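Side-chain contacts in alpha-1,2-mannosyltransferase (Ktr4), putative (Neosartorya fumigata, PDB 7BOP), which is a putative glycosyltransferase of the GT-A fold that binds guanosine-5'-diphosphate together with a manganese ion: residues 69-74 and 92-97; 84-89 and 191-196; 205-210 and 283-288; 198-203 and 345-350. All blocks are in the same frame, centred on the assembly; numbering follows the deposited sequence.

Overall arrangement
Contacts 1 and 3 are made wholly by buried residues; contact 2 has the exposed K196 at its edge and contact 4 the partly exposed Y347. Contacts 1 and 2 share helix 80-98, which lies against neighbouring strands 69-74 and 189-192 of the main sheet, and both reach guanosine-5'-diphosphate. Contact 3 meets that sheet one strand further on, at 284-287, through helix 207-213. W191, from contact 2, touches side chains of contacts 1 and 3. Contact 4 belongs to a small three-stranded sheet beside this core and is the one that holds disulfide cysteines. Aliphatic and aromatic packing dominates contacts 1 and 3; contact 2 adds metal coordination and a salt bridge; contact 4 combines aromatic packing, sulfur and a bridging water.

Contact 1 of 4, residues 69-74 and 92-97; sequences AALISL and RTWNSK. With GDP (guanosine-5'-diphosphate), chain H.
L71 turns its CG away from its own carbonyl carbon (chi1 -60°) and continues extended (chi2 164°), carrying both methyls to helix 80-98, where W94 and N95 each hold CG opposite the backbone N. Strand 69-74, this helix and strand 102-106 form a beta-alpha-beta unit of the GT-A nucleotide-binding fold, and L71 packs the helix onto the first strand. Its two branches divide the work. CD1 meets the carboxamide of N95, coming 3.5 Å from ND2 and 3.7 Å from CG, the two side chains arriving from opposite directions. CD2 approaches the tryptophan obliquely, 4.1 Å from W94 CZ3. No hydrogen bond joins the two segments, and the polar groups at the interface look elsewhere: N95 OD1 accepts from Y100 N, N95 ND2 binds E91, and W94 NE1 donates to Y205 O. These bonds hold the amide and the indole in their rotation. The indole is also stacked on F98 and touches W191, so L71 enters a wider buried cluster. On the helix, K97 NZ bonds T93 O at 3.0 Å, from above the carbonyl plane, and also forms a salt bridge with D204. At the far end of the strand the fold meets its ligand. L74 CG packs 3.5 Å from N3 of the guanine of guanosine-5'-diphosphate, while L74 O accepts a 2.6 Å hydrogen bond from the ribose O3'.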
# COMPACT_ATOMS: atom_id res chain seq x y z
N ALA A 69 1.17 12.71 -11.95
CA ALA A 69 1.21 11.43 -11.25
C ALA A 69 2.27 10.53 -11.85
O ALA A 69 2.68 10.73 -13.01
CB ALA A 69 -0.16 10.77 -11.30
N ALA A 70 2.75 9.57 -11.07
CA ALA A 70 3.76 8.63 -11.52
C ALA A 70 3.52 7.24 -10.93
O ALA A 70 2.98 7.10 -9.84
CB ALA A 70 5.14 9.12 -11.13
N LEU A 71 3.95 6.24 -11.68
CA LEU A 71 4.14 4.89 -11.17
C LEU A 71 5.48 4.93 -10.45
O LEU A 71 6.46 5.42 -11.03
CB LEU A 71 4.18 3.89 -12.33
CG LEU A 71 2.91 3.86 -13.19
CD1 LEU A 71 3.15 3.15 -14.51
CD2 LEU A 71 1.75 3.24 -12.43
N ILE A 72 5.52 4.44 -9.21
CA ILE A 72 6.77 4.46 -8.42
C ILE A 72 7.08 3.09 -7.86
O ILE A 72 6.18 2.28 -7.61
CB ILE A 72 6.78 5.53 -7.30
CG1 ILE A 72 5.81 5.19 -6.15
CG2 ILE A 72 6.48 6.92 -7.86
CD1 ILE A 72 5.92 6.15 -4.98
N SER A 73 8.37 2.83 -7.66
CA SER A 73 8.79 1.55 -7.12
C SER A 73 10.13 1.67 -6.41
O SER A 73 11.10 2.13 -7.01
CB SER A 73 8.85 0.49 -8.23
OG SER A 73 9.13 -0.80 -7.71
N LEU A 74 10.15 1.30 -5.13
CA LEU A 74 11.39 1.07 -4.39
C LEU A 74 11.81 -0.35 -4.70
O LEU A 74 11.06 -1.29 -4.42
CB LEU A 74 11.19 1.24 -2.89
CG LEU A 74 12.47 1.13 -2.04
CD1 LEU A 74 13.36 2.35 -2.19
CD2 LEU A 74 12.11 0.90 -0.58
N ARG A 92 0.54 -3.94 -19.99
CA ARG A 92 -0.48 -4.61 -20.81
C ARG A 92 -1.89 -4.26 -20.36
O ARG A 92 -2.76 -3.99 -21.19
CB ARG A 92 -0.31 -6.14 -20.75
CG ARG A 92 -1.23 -6.90 -21.71
CD ARG A 92 -1.17 -8.41 -21.52
NE ARG A 92 -1.68 -8.82 -20.20
CZ ARG A 92 -0.94 -9.18 -19.14
NH1 ARG A 92 0.40 -9.20 -19.19
NH2 ARG A 92 -1.55 -9.52 -18.00
N THR A 93 -2.12 -4.26 -19.04
CA THR A 93 -3.46 -4.03 -18.54
C THR A 93 -3.88 -2.57 -18.50
O THR A 93 -5.07 -2.29 -18.54
CB THR A 93 -3.66 -4.63 -17.13
OG1 THR A 93 -2.74 -4.06 -16.21
CG2 THR A 93 -3.52 -6.16 -17.18
N TRP A 94 -2.92 -1.66 -18.40
CA TRP A 94 -3.22 -0.25 -18.14
C TRP A 94 -2.28 0.76 -18.81
O TRP A 94 -2.72 1.56 -19.64
CB TRP A 94 -3.27 0.02 -16.63
CG TRP A 94 -3.78 1.38 -16.31
CD1 TRP A 94 -5.04 1.83 -16.44
CD2 TRP A 94 -3.00 2.49 -15.86
NE1 TRP A 94 -5.12 3.15 -16.09
CE2 TRP A 94 -3.88 3.59 -15.72
CE3 TRP A 94 -1.65 2.67 -15.54
CZ2 TRP A 94 -3.46 4.84 -15.29
CZ3 TRP A 94 -1.23 3.92 -15.11
CH2 TRP A 94 -2.13 4.99 -14.99
N ASN A 95 -0.99 0.75 -18.46
CA ASN A 95 -0.14 1.88 -18.81
C ASN A 95 0.26 1.99 -20.30
O ASN A 95 0.71 3.07 -20.73
CB ASN A 95 1.11 1.95 -17.93
CG ASN A 95 1.68 3.36 -17.85
OD1 ASN A 95 0.94 4.32 -17.64
ND2 ASN A 95 2.98 3.49 -17.99
N SER A 96 0.10 0.93 -21.09
CA SER A 96 0.36 1.05 -22.54
C SER A 96 -0.61 2.02 -23.19
O SER A 96 -0.29 2.59 -24.23
CB SER A 96 0.32 -0.30 -23.24
OG SER A 96 -0.97 -0.84 -23.16
N LYS A 97 -1.77 2.23 -22.57
CA LYS A 97 -2.77 3.17 -23.08
C LYS A 97 -2.61 4.59 -22.52
O LYS A 97 -2.90 5.56 -23.21
CB LYS A 97 -4.18 2.66 -22.76
CG LYS A 97 -4.48 1.27 -23.31
CD LYS A 97 -5.73 0.67 -22.70
CE LYS A 97 -5.53 0.28 -21.23
NZ LYS A 97 -6.36 -0.90 -20.87
PB GDP H . 7.50 -7.81 1.45
O1B GDP H . 7.93 -9.25 1.51
O2B GDP H . 6.68 -7.45 0.19
O3B GDP H . 6.93 -7.24 2.73
O3A GDP H . 8.95 -7.08 1.30
PA GDP H . 9.76 -6.84 -0.08
O1A GDP H . 11.11 -7.53 0.00
O2A GDP H . 8.80 -7.09 -1.26
O5' GDP H . 10.04 -5.27 0.13
C5' GDP H . 9.01 -4.30 -0.06
C4' GDP H . 9.38 -3.35 -1.19
O4' GDP H . 10.57 -2.63 -0.82
C3' GDP H . 9.73 -4.03 -2.50
O3' GDP H . 9.36 -3.13 -3.56
C2' GDP H . 11.23 -4.25 -2.44
O2' GDP H . 11.83 -4.27 -3.73
C1' GDP H . 11.68 -3.04 -1.62
N9 GDP H . 12.84 -3.19 -0.71
C8 GDP H . 12.92 -3.88 0.47
N7 GDP H . 14.14 -3.71 1.02
C5 GDP H . 14.86 -2.91 0.21
C6 GDP H . 16.22 -2.33 0.19
O6 GDP H . 17.00 -2.59 1.12
N1 GDP H . 16.57 -1.53 -0.84
C2 GDP H . 15.71 -1.24 -1.85
N2 GDP H . 16.11 -0.43 -2.87
N3 GDP H . 14.46 -1.75 -1.90
C4 GDP H . 13.99 -2.56 -0.92

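Contact 2 of 4, residues 84-89 and 191-196; sequences ISTMKD and WRVEPK. With MN (manganese (II) ion), chain G; GDP (guanosine-5'-diphosphate), chain H.
T86, on helix 80-98, contributes most of the buried surface, packing against V193 and K196 where strand 189-192 runs out into the metal-binding loop of the GT-A fold. E194 in this loop probably stands where many GT-A proteins have the acidic DXD motif. The two branches of T86 part at CB: CG2, opposite the backbone N (chi1 of OG1 -63°), reaches V193, while OG1 turns to the loop. T86 CG2 and V193 CG1 are only 3.4 Å apart, tighter than usual for two methyls, as the side chains slide past each other in opposite directions. T86 OG1 lies 3.0 Å from K196 N and is hydrogen-bonded with V197 N and, one helical turn back, D82 O. The hydroxyl thus links the helix to the backbone just beyond K196, whose positive phi (70°) turns the chain. E194 starts away from the helix, and its carboxylate reaches the metal. Its OE2 binds manganese at 2.0 Å, with H343, O2A and O2B of guanosine-5'-diphosphate and two waters completing six ligands. Its other oxygen, E194 OE1, forms a salt bridge with R192 NH2 at 3.1 Å, which steadies the carboxylate; D316 holds R192 in turn. One metal-bound water donates to P195 O across 2.7 Å.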
# COMPACT_ATOMS: atom_id res chain seq x y z
N ILE A 84 10.53 -6.68 -14.10
CA ILE A 84 10.13 -6.75 -15.51
C ILE A 84 8.80 -7.51 -15.70
O ILE A 84 7.94 -7.06 -16.45
CB ILE A 84 11.25 -7.38 -16.40
CG1 ILE A 84 12.53 -6.51 -16.43
CG2 ILE A 84 10.75 -7.64 -17.82
CD1 ILE A 84 12.38 -5.09 -16.91
N SER A 85 8.62 -8.66 -15.03
CA SER A 85 7.34 -9.38 -15.07
C SER A 85 6.17 -8.48 -14.65
O SER A 85 5.13 -8.45 -15.30
CB SER A 85 7.37 -10.60 -14.15
OG SER A 85 8.32 -11.53 -14.61
N THR A 86 6.37 -7.74 -13.58
CA THR A 86 5.36 -6.82 -13.08
C THR A 86 5.05 -5.69 -14.06
O THR A 86 3.89 -5.39 -14.31
CB THR A 86 5.79 -6.25 -11.73
OG1 THR A 86 5.89 -7.33 -10.79
CG2 THR A 86 4.80 -5.19 -11.24
N MET A 87 6.10 -5.08 -14.60
CA MET A 87 5.94 -4.01 -15.60
C MET A 87 5.14 -4.49 -16.80
O MET A 87 4.25 -3.78 -17.27
CB MET A 87 7.31 -3.52 -16.06
CG MET A 87 8.07 -2.71 -15.04
SD MET A 87 9.58 -1.98 -15.73
CE MET A 87 8.90 -0.71 -16.78
N LYS A 88 5.43 -5.70 -17.29
CA LYS A 88 4.69 -6.28 -18.42
C LYS A 88 3.19 -6.34 -18.14
O LYS A 88 2.38 -6.00 -19.00
CB LYS A 88 5.20 -7.67 -18.79
CG LYS A 88 6.52 -7.67 -19.54
CD LYS A 88 7.00 -9.09 -19.80
CE LYS A 88 8.35 -9.11 -20.51
NZ LYS A 88 8.26 -8.53 -21.88
N ASP A 89 2.83 -6.77 -16.93
CA ASP A 89 1.42 -6.86 -16.54
C ASP A 89 0.78 -5.48 -16.45
O ASP A 89 -0.33 -5.27 -16.95
CB ASP A 89 1.26 -7.57 -15.19
CG ASP A 89 1.30 -9.10 -15.29
OD1 ASP A 89 1.51 -9.67 -16.38
OD2 ASP A 89 1.08 -9.73 -14.24
N TRP A 191 1.29 5.71 -7.81
CA TRP A 191 0.85 4.30 -7.81
C TRP A 191 2.11 3.51 -7.47
O TRP A 191 3.03 3.40 -8.28
CB TRP A 191 0.28 3.91 -9.18
CG TRP A 191 -0.26 2.50 -9.32
CD1 TRP A 191 0.03 1.41 -8.56
CD2 TRP A 191 -1.17 2.04 -10.33
NE1 TRP A 191 -0.64 0.31 -9.00
CE2 TRP A 191 -1.39 0.66 -10.09
CE3 TRP A 191 -1.83 2.66 -11.40
CZ2 TRP A 191 -2.25 -0.11 -10.88
CZ3 TRP A 191 -2.68 1.89 -12.19
CH2 TRP A 191 -2.88 0.52 -11.92
N ARG A 192 2.14 2.98 -6.25
CA ARG A 192 3.26 2.18 -5.78
C ARG A 192 3.17 0.77 -6.33
O ARG A 192 2.13 0.11 -6.24
CB ARG A 192 3.29 2.15 -4.25
CG ARG A 192 4.31 1.17 -3.68
CD ARG A 192 4.47 1.36 -2.19
NE ARG A 192 5.04 0.18 -1.56
CZ ARG A 192 5.06 -0.05 -0.25
NH1 ARG A 192 4.54 0.83 0.61
NH2 ARG A 192 5.59 -1.18 0.21
N VAL A 193 4.30 0.29 -6.86
CA VAL A 193 4.41 -1.01 -7.47
C VAL A 193 5.60 -1.74 -6.85
O VAL A 193 6.64 -1.13 -6.60
CB VAL A 193 4.65 -0.87 -9.00
CG1 VAL A 193 4.69 -2.23 -9.67
CG2 VAL A 193 3.58 0.02 -9.62
N GLU A 194 5.44 -3.05 -6.63
CA GLU A 194 6.52 -3.91 -6.18
C GLU A 194 6.85 -4.95 -7.24
O GLU A 194 5.97 -5.33 -8.01
CB GLU A 194 6.14 -4.66 -4.90
CG GLU A 194 6.10 -3.78 -3.67
CD GLU A 194 6.20 -4.54 -2.35
OE1 GLU A 194 6.01 -3.80 -1.35
OE2 GLU A 194 6.45 -5.80 -2.27
N PRO A 195 8.09 -5.45 -7.24
CA PRO A 195 8.41 -6.58 -8.11
C PRO A 195 7.67 -7.86 -7.71
O PRO A 195 7.26 -8.00 -6.57
CB PRO A 195 9.93 -6.75 -7.94
CG PRO A 195 10.22 -6.16 -6.61
CD PRO A 195 9.24 -5.05 -6.41
N LYS A 196 7.48 -8.75 -8.68
CA LYS A 196 6.88 -10.06 -8.49
C LYS A 196 5.38 -10.01 -8.17
O LYS A 196 4.86 -10.92 -7.53
CB LYS A 196 7.64 -10.85 -7.42
CG LYS A 196 7.62 -12.36 -7.64
CD LYS A 196 8.45 -13.07 -6.58
CE LYS A 196 8.16 -14.56 -6.52
NZ LYS A 196 8.81 -15.30 -7.64
MN MN G . 6.96 -7.63 -1.72
PB GDP H . 7.50 -7.81 1.45
O1B GDP H . 7.93 -9.25 1.51
O2B GDP H . 6.68 -7.45 0.19
O3B GDP H . 6.93 -7.24 2.73
O3A GDP H . 8.95 -7.08 1.30
PA GDP H . 9.76 -6.84 -0.08
O1A GDP H . 11.11 -7.53 0.00
O2A GDP H . 8.80 -7.09 -1.26
O5' GDP H . 10.04 -5.27 0.13
C5' GDP H . 9.01 -4.30 -0.06
C4' GDP H . 9.38 -3.35 -1.19
O4' GDP H . 10.57 -2.63 -0.82
C3' GDP H . 9.73 -4.03 -2.50
O3' GDP H . 9.36 -3.13 -3.56
C2' GDP H . 11.23 -4.25 -2.44
O2' GDP H . 11.83 -4.27 -3.73
C1' GDP H . 11.68 -3.04 -1.62
N9 GDP H . 12.84 -3.19 -0.71
C8 GDP H . 12.92 -3.88 0.47
N7 GDP H . 14.14 -3.71 1.02
C5 GDP H . 14.86 -2.91 0.21
C6 GDP H . 16.22 -2.33 0.19
O6 GDP H . 17.00 -2.59 1.12
N1 GDP H . 16.57 -1.53 -0.84
C2 GDP H . 15.71 -1.24 -1.85
N2 GDP H . 16.11 -0.43 -2.87
N3 GDP H . 14.46 -1.75 -1.90
C4 GDP H . 13.99 -2.56 -0.92
O HOH W 1 7.85 -8.00 -3.89
O HOH W 2 7.75 -9.82 -1.47

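Contact 3 of 4, residues 205-210 and 283-288; sequences YDVFRF and FEIGDL
The first turn of helix 207-213 lies over strand 284-287 with F208 and I285 nearest, their CA atoms 7.8 Å apart. I285 points to the helix and is received by two residues, one for each branch. Its CG1 arm, set opposite the carbonyl carbon (chi1 -62°) and extended beyond, brings I285 CD1 to 3.9 Å from V207 CG2, the two side chains crossing at about a right angle. The shorter branch, I285 CG2, comes obliquely to the phenyl ring of F208, 4.2 Å from CE1. Both helix residues also touch W191 on the neighbouring strand, so the isoleucine fits into a shared hydrophobic layer. This layer covers one face of the central sheet of the GT-A fold, in which strand 284-287 pairs antiparallel with strands 189-192 and 218-224. The helix starts at a defined N-cap: D206 OD1 accepts from R209 N at 3.2 Å, nearly straight at 165° although the donor stands well above the carboxylate plane, and weakly from F208 N. D206 OD2 takes the hydroxyls of Y57 and Y100, leaving the carboxylate held at both oxygens. Next to I285 on the strand, the buried E284 is hydrogen-bonded by Y190, Y218 and H320.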
# COMPACT_ATOMS: atom_id res chain seq x y z
N TYR A 205 -9.79 3.17 -17.84
CA TYR A 205 -9.89 4.58 -17.46
C TYR A 205 -8.62 5.00 -16.72
O TYR A 205 -7.89 4.16 -16.18
CB TYR A 205 -11.15 4.83 -16.61
CG TYR A 205 -11.18 4.08 -15.29
CD1 TYR A 205 -11.63 2.75 -15.23
CD2 TYR A 205 -10.74 4.68 -14.11
CE1 TYR A 205 -11.64 2.05 -14.02
CE2 TYR A 205 -10.75 3.99 -12.90
CZ TYR A 205 -11.20 2.66 -12.86
OH TYR A 205 -11.20 1.98 -11.65
N ASP A 206 -8.38 6.30 -16.72
CA ASP A 206 -7.22 6.88 -16.06
C ASP A 206 -7.47 6.89 -14.54
O ASP A 206 -8.22 7.72 -14.03
CB ASP A 206 -6.98 8.29 -16.61
CG ASP A 206 -5.74 8.94 -16.04
OD1 ASP A 206 -5.28 8.53 -14.95
OD2 ASP A 206 -5.23 9.90 -16.68
N VAL A 207 -6.82 5.97 -13.82
CA VAL A 207 -7.08 5.81 -12.38
C VAL A 207 -6.63 7.03 -11.60
O VAL A 207 -7.22 7.36 -10.58
CB VAL A 207 -6.43 4.54 -11.78
CG1 VAL A 207 -6.93 3.29 -12.50
CG2 VAL A 207 -4.91 4.61 -11.79
N PHE A 208 -5.60 7.72 -12.08
CA PHE A 208 -5.11 8.91 -11.40
C PHE A 208 -6.11 10.05 -11.47
O PHE A 208 -6.38 10.69 -10.45
CB PHE A 208 -3.75 9.36 -11.97
CG PHE A 208 -2.61 8.45 -11.63
CD1 PHE A 208 -2.31 8.14 -10.29
CD2 PHE A 208 -1.79 7.93 -12.63
CE1 PHE A 208 -1.22 7.33 -9.98
CE2 PHE A 208 -0.70 7.12 -12.31
CZ PHE A 208 -0.41 6.83 -10.98
N ARG A 209 -6.68 10.28 -12.64
CA ARG A 209 -7.69 11.33 -12.79
C ARG A 209 -9.04 10.91 -12.20
O ARG A 209 -9.81 11.76 -11.78
CB ARG A 209 -7.81 11.76 -14.24
CG ARG A 209 -6.51 12.38 -14.73
CD ARG A 209 -6.68 13.05 -16.08
NE ARG A 209 -7.50 14.26 -16.00
CZ ARG A 209 -7.79 15.06 -17.03
NH1 ARG A 209 -7.34 14.79 -18.26
NH2 ARG A 209 -8.55 16.14 -16.84
N PHE A 210 -9.30 9.61 -12.13
CA PHE A 210 -10.42 9.10 -11.33
C PHE A 210 -10.27 9.60 -9.89
O PHE A 210 -11.21 10.17 -9.34
CB PHE A 210 -10.51 7.57 -11.41
CG PHE A 210 -11.36 6.96 -10.34
CD1 PHE A 210 -12.75 6.96 -10.45
CD2 PHE A 210 -10.78 6.42 -9.20
CE1 PHE A 210 -13.54 6.41 -9.45
CE2 PHE A 210 -11.57 5.86 -8.20
CZ PHE A 210 -12.95 5.85 -8.32
N PHE A 283 0.59 -2.64 -2.90
CA PHE A 283 -0.23 -1.87 -3.85
C PHE A 283 -0.75 -0.63 -3.14
O PHE A 283 -1.35 -0.75 -2.06
CB PHE A 283 -1.44 -2.69 -4.32
CG PHE A 283 -2.44 -1.90 -5.14
CD1 PHE A 283 -3.40 -1.10 -4.52
CD2 PHE A 283 -2.41 -1.94 -6.53
CE1 PHE A 283 -4.31 -0.36 -5.26
CE2 PHE A 283 -3.32 -1.20 -7.28
CZ PHE A 283 -4.27 -0.40 -6.64
N GLU A 284 -0.56 0.54 -3.75
CA GLU A 284 -1.17 1.79 -3.28
C GLU A 284 -1.35 2.72 -4.45
O GLU A 284 -0.44 2.83 -5.29
CB GLU A 284 -0.30 2.52 -2.26
CG GLU A 284 -0.10 1.81 -0.94
CD GLU A 284 0.53 2.68 0.14
OE1 GLU A 284 0.18 2.46 1.32
OE2 GLU A 284 1.34 3.59 -0.18
N ILE A 285 -2.49 3.39 -4.51
CA ILE A 285 -2.66 4.58 -5.34
C ILE A 285 -3.04 5.68 -4.37
O ILE A 285 -4.07 5.59 -3.70
CB ILE A 285 -3.72 4.39 -6.43
CG1 ILE A 285 -3.28 3.27 -7.40
CG2 ILE A 285 -3.93 5.70 -7.19
CD1 ILE A 285 -4.33 2.83 -8.40
N GLY A 286 -2.21 6.72 -4.26
CA GLY A 286 -2.40 7.70 -3.20
C GLY A 286 -2.13 9.14 -3.56
O GLY A 286 -1.44 9.43 -4.54
N ASP A 287 -2.66 10.02 -2.72
CA ASP A 287 -2.44 11.47 -2.78
C ASP A 287 -1.25 11.81 -1.89
O ASP A 287 -1.34 11.78 -0.66
CB ASP A 287 -3.73 12.16 -2.29
CG ASP A 287 -3.67 13.68 -2.36
OD1 ASP A 287 -2.59 14.26 -2.57
OD2 ASP A 287 -4.74 14.29 -2.18
N LEU A 288 -0.11 12.11 -2.53
CA LEU A 288 1.10 12.52 -1.83
C LEU A 288 0.87 13.68 -0.87
O LEU A 288 1.50 13.73 0.18
CB LEU A 288 2.21 12.91 -2.81
CG LEU A 288 2.75 11.80 -3.71
CD1 LEU A 288 3.50 12.38 -4.92
CD2 LEU A 288 3.63 10.85 -2.92

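Contact 4 of 4, residues 198-203 and 345-350; sequences QFFCNV and PYYNCP
Y347 and P350 are the residues by which segment 345-350 meets F200 and C201. The segment begins at P345, after a cis peptide bond, with its CG lying 3.7 Å above the plane of the Y346 ring, over its centre, a ring also stacked on F363. Y347 comes next, its CG opposite the carbonyl carbon (chi1 -64°), which swings the ring back toward F200. Its edge does the touching: Y347 CD2 is 3.9 Å from F200 CE2, and Y347 CE2 is 4.0 Å from F200 CZ, while the tyrosine stands oblique to the phenyl ring. At the far end Y347 OH is 2.8 Å from a water near the plane of its ring; this water accepts a hydrogen bond from Q198 NE2 at 3.1 Å, and the same amide binds N342. After N348, bonded to the R337 and I339 carbonyls, C349 is disulfide-bonded to C358, a residue that F200 touches. P350 closes the segment with CG 3.8 Å from C201 SG. Strands 198-199 and 346-348 are the outer members of a three-stranded antiparallel sheet, separated by 341-343. With no direct hydrogen bond between the segments, their relative position rests on ring and sulfur packing, the water bridge and the middle strand; C201-C355 ties 198-203 to the chain shortly after P350, and C349-C358 braces that following loop, which probably stiffens the contact.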
# COMPACT_ATOMS: atom_id res chain seq x y z
N GLN A 198 1.34 -9.51 -9.81
CA GLN A 198 0.58 -9.67 -11.04
C GLN A 198 -0.61 -8.73 -11.11
O GLN A 198 -1.24 -8.42 -10.09
CB GLN A 198 0.08 -11.11 -11.20
CG GLN A 198 1.12 -12.19 -10.97
CD GLN A 198 0.55 -13.57 -11.27
OE1 GLN A 198 0.41 -13.93 -12.43
NE2 GLN A 198 0.19 -14.32 -10.23
N PHE A 199 -0.92 -8.29 -12.32
CA PHE A 199 -2.17 -7.58 -12.62
C PHE A 199 -2.93 -8.41 -13.64
O PHE A 199 -2.37 -8.80 -14.67
CB PHE A 199 -1.91 -6.17 -13.14
CG PHE A 199 -1.23 -5.29 -12.15
CD1 PHE A 199 -1.97 -4.57 -11.22
CD2 PHE A 199 0.16 -5.19 -12.13
CE1 PHE A 199 -1.34 -3.76 -10.28
CE2 PHE A 199 0.79 -4.38 -11.19
CZ PHE A 199 0.03 -3.66 -10.27
N PHE A 200 -4.20 -8.67 -13.35
CA PHE A 200 -5.01 -9.62 -14.10
C PHE A 200 -6.05 -9.02 -15.04
O PHE A 200 -6.55 -9.75 -15.89
CB PHE A 200 -5.74 -10.56 -13.14
CG PHE A 200 -4.82 -11.37 -12.25
CD1 PHE A 200 -3.97 -12.32 -12.79
CD2 PHE A 200 -4.84 -11.18 -10.86
CE1 PHE A 200 -3.14 -13.07 -11.96
CE2 PHE A 200 -4.02 -11.93 -10.04
CZ PHE A 200 -3.17 -12.88 -10.58
N CYS A 201 -6.40 -7.74 -14.87
CA CYS A 201 -7.58 -7.15 -15.54
C CYS A 201 -7.23 -5.90 -16.31
O CYS A 201 -6.54 -5.03 -15.80
CB CYS A 201 -8.67 -6.78 -14.53
SG CYS A 201 -9.07 -8.11 -13.38
N ASN A 202 -7.75 -5.80 -17.53
CA ASN A 202 -7.66 -4.55 -18.28
C ASN A 202 -8.43 -3.48 -17.54
O ASN A 202 -9.54 -3.72 -17.08
CB ASN A 202 -8.20 -4.72 -19.70
CG ASN A 202 -7.30 -5.58 -20.56
OD1 ASN A 202 -6.10 -5.62 -20.37
ND2 ASN A 202 -7.88 -6.28 -21.51
N VAL A 203 -7.82 -2.32 -17.41
CA VAL A 203 -8.44 -1.16 -16.80
C VAL A 203 -8.45 -0.07 -17.88
O VAL A 203 -7.39 0.29 -18.40
CB VAL A 203 -7.68 -0.74 -15.54
CG1 VAL A 203 -8.24 0.55 -14.95
CG2 VAL A 203 -7.75 -1.86 -14.51
N PRO A 345 0.92 -14.25 -0.82
CA PRO A 345 0.07 -15.30 -1.36
C PRO A 345 -1.40 -14.87 -1.54
O PRO A 345 -2.28 -15.73 -1.59
CB PRO A 345 0.16 -16.35 -0.25
CG PRO A 345 0.14 -15.52 1.00
CD PRO A 345 0.87 -14.24 0.66
N TYR A 346 -1.68 -13.56 -1.66
CA TYR A 346 -3.06 -13.07 -1.64
C TYR A 346 -3.50 -12.39 -2.93
O TYR A 346 -2.67 -11.94 -3.75
CB TYR A 346 -3.30 -12.12 -0.45
CG TYR A 346 -2.95 -12.73 0.88
CD1 TYR A 346 -3.63 -13.86 1.35
CD2 TYR A 346 -1.95 -12.19 1.68
CE1 TYR A 346 -3.31 -14.43 2.58
CE2 TYR A 346 -1.63 -12.74 2.91
CZ TYR A 346 -2.30 -13.86 3.35
OH TYR A 346 -1.97 -14.40 4.56
N TYR A 347 -4.82 -12.33 -3.11
CA TYR A 347 -5.45 -11.93 -4.37
C TYR A 347 -6.61 -10.97 -4.15
O TYR A 347 -7.32 -11.06 -3.16
CB TYR A 347 -6.01 -13.14 -5.12
CG TYR A 347 -4.98 -14.13 -5.55
CD1 TYR A 347 -4.43 -15.03 -4.64
CD2 TYR A 347 -4.53 -14.17 -6.86
CE1 TYR A 347 -3.45 -15.93 -5.02
CE2 TYR A 347 -3.56 -15.06 -7.26
CZ TYR A 347 -3.03 -15.95 -6.34
OH TYR A 347 -2.05 -16.83 -6.73
N ASN A 348 -6.77 -10.06 -5.10
CA ASN A 348 -8.01 -9.38 -5.37
C ASN A 348 -8.37 -9.73 -6.81
O ASN A 348 -7.77 -9.19 -7.75
CB ASN A 348 -7.87 -7.87 -5.20
CG ASN A 348 -9.14 -7.14 -5.56
OD1 ASN A 348 -10.10 -7.13 -4.78
ND2 ASN A 348 -9.18 -6.58 -6.75
N CYS A 349 -9.28 -10.68 -6.99
CA CYS A 349 -9.69 -11.11 -8.34
C CYS A 349 -11.19 -10.88 -8.53
O CYS A 349 -12.02 -11.65 -8.03
CB CYS A 349 -9.33 -12.58 -8.56
SG CYS A 349 -9.72 -13.22 -10.20
N PRO A 350 -11.54 -9.81 -9.27
CA PRO A 350 -12.95 -9.54 -9.50
C PRO A 350 -13.55 -10.40 -10.61
O PRO A 350 -12.82 -10.90 -11.48
CB PRO A 350 -12.96 -8.07 -9.90
CG PRO A 350 -11.66 -7.90 -10.62
CD PRO A 350 -10.68 -8.80 -9.94
O HOH W 3 -1.39 -16.83 -9.41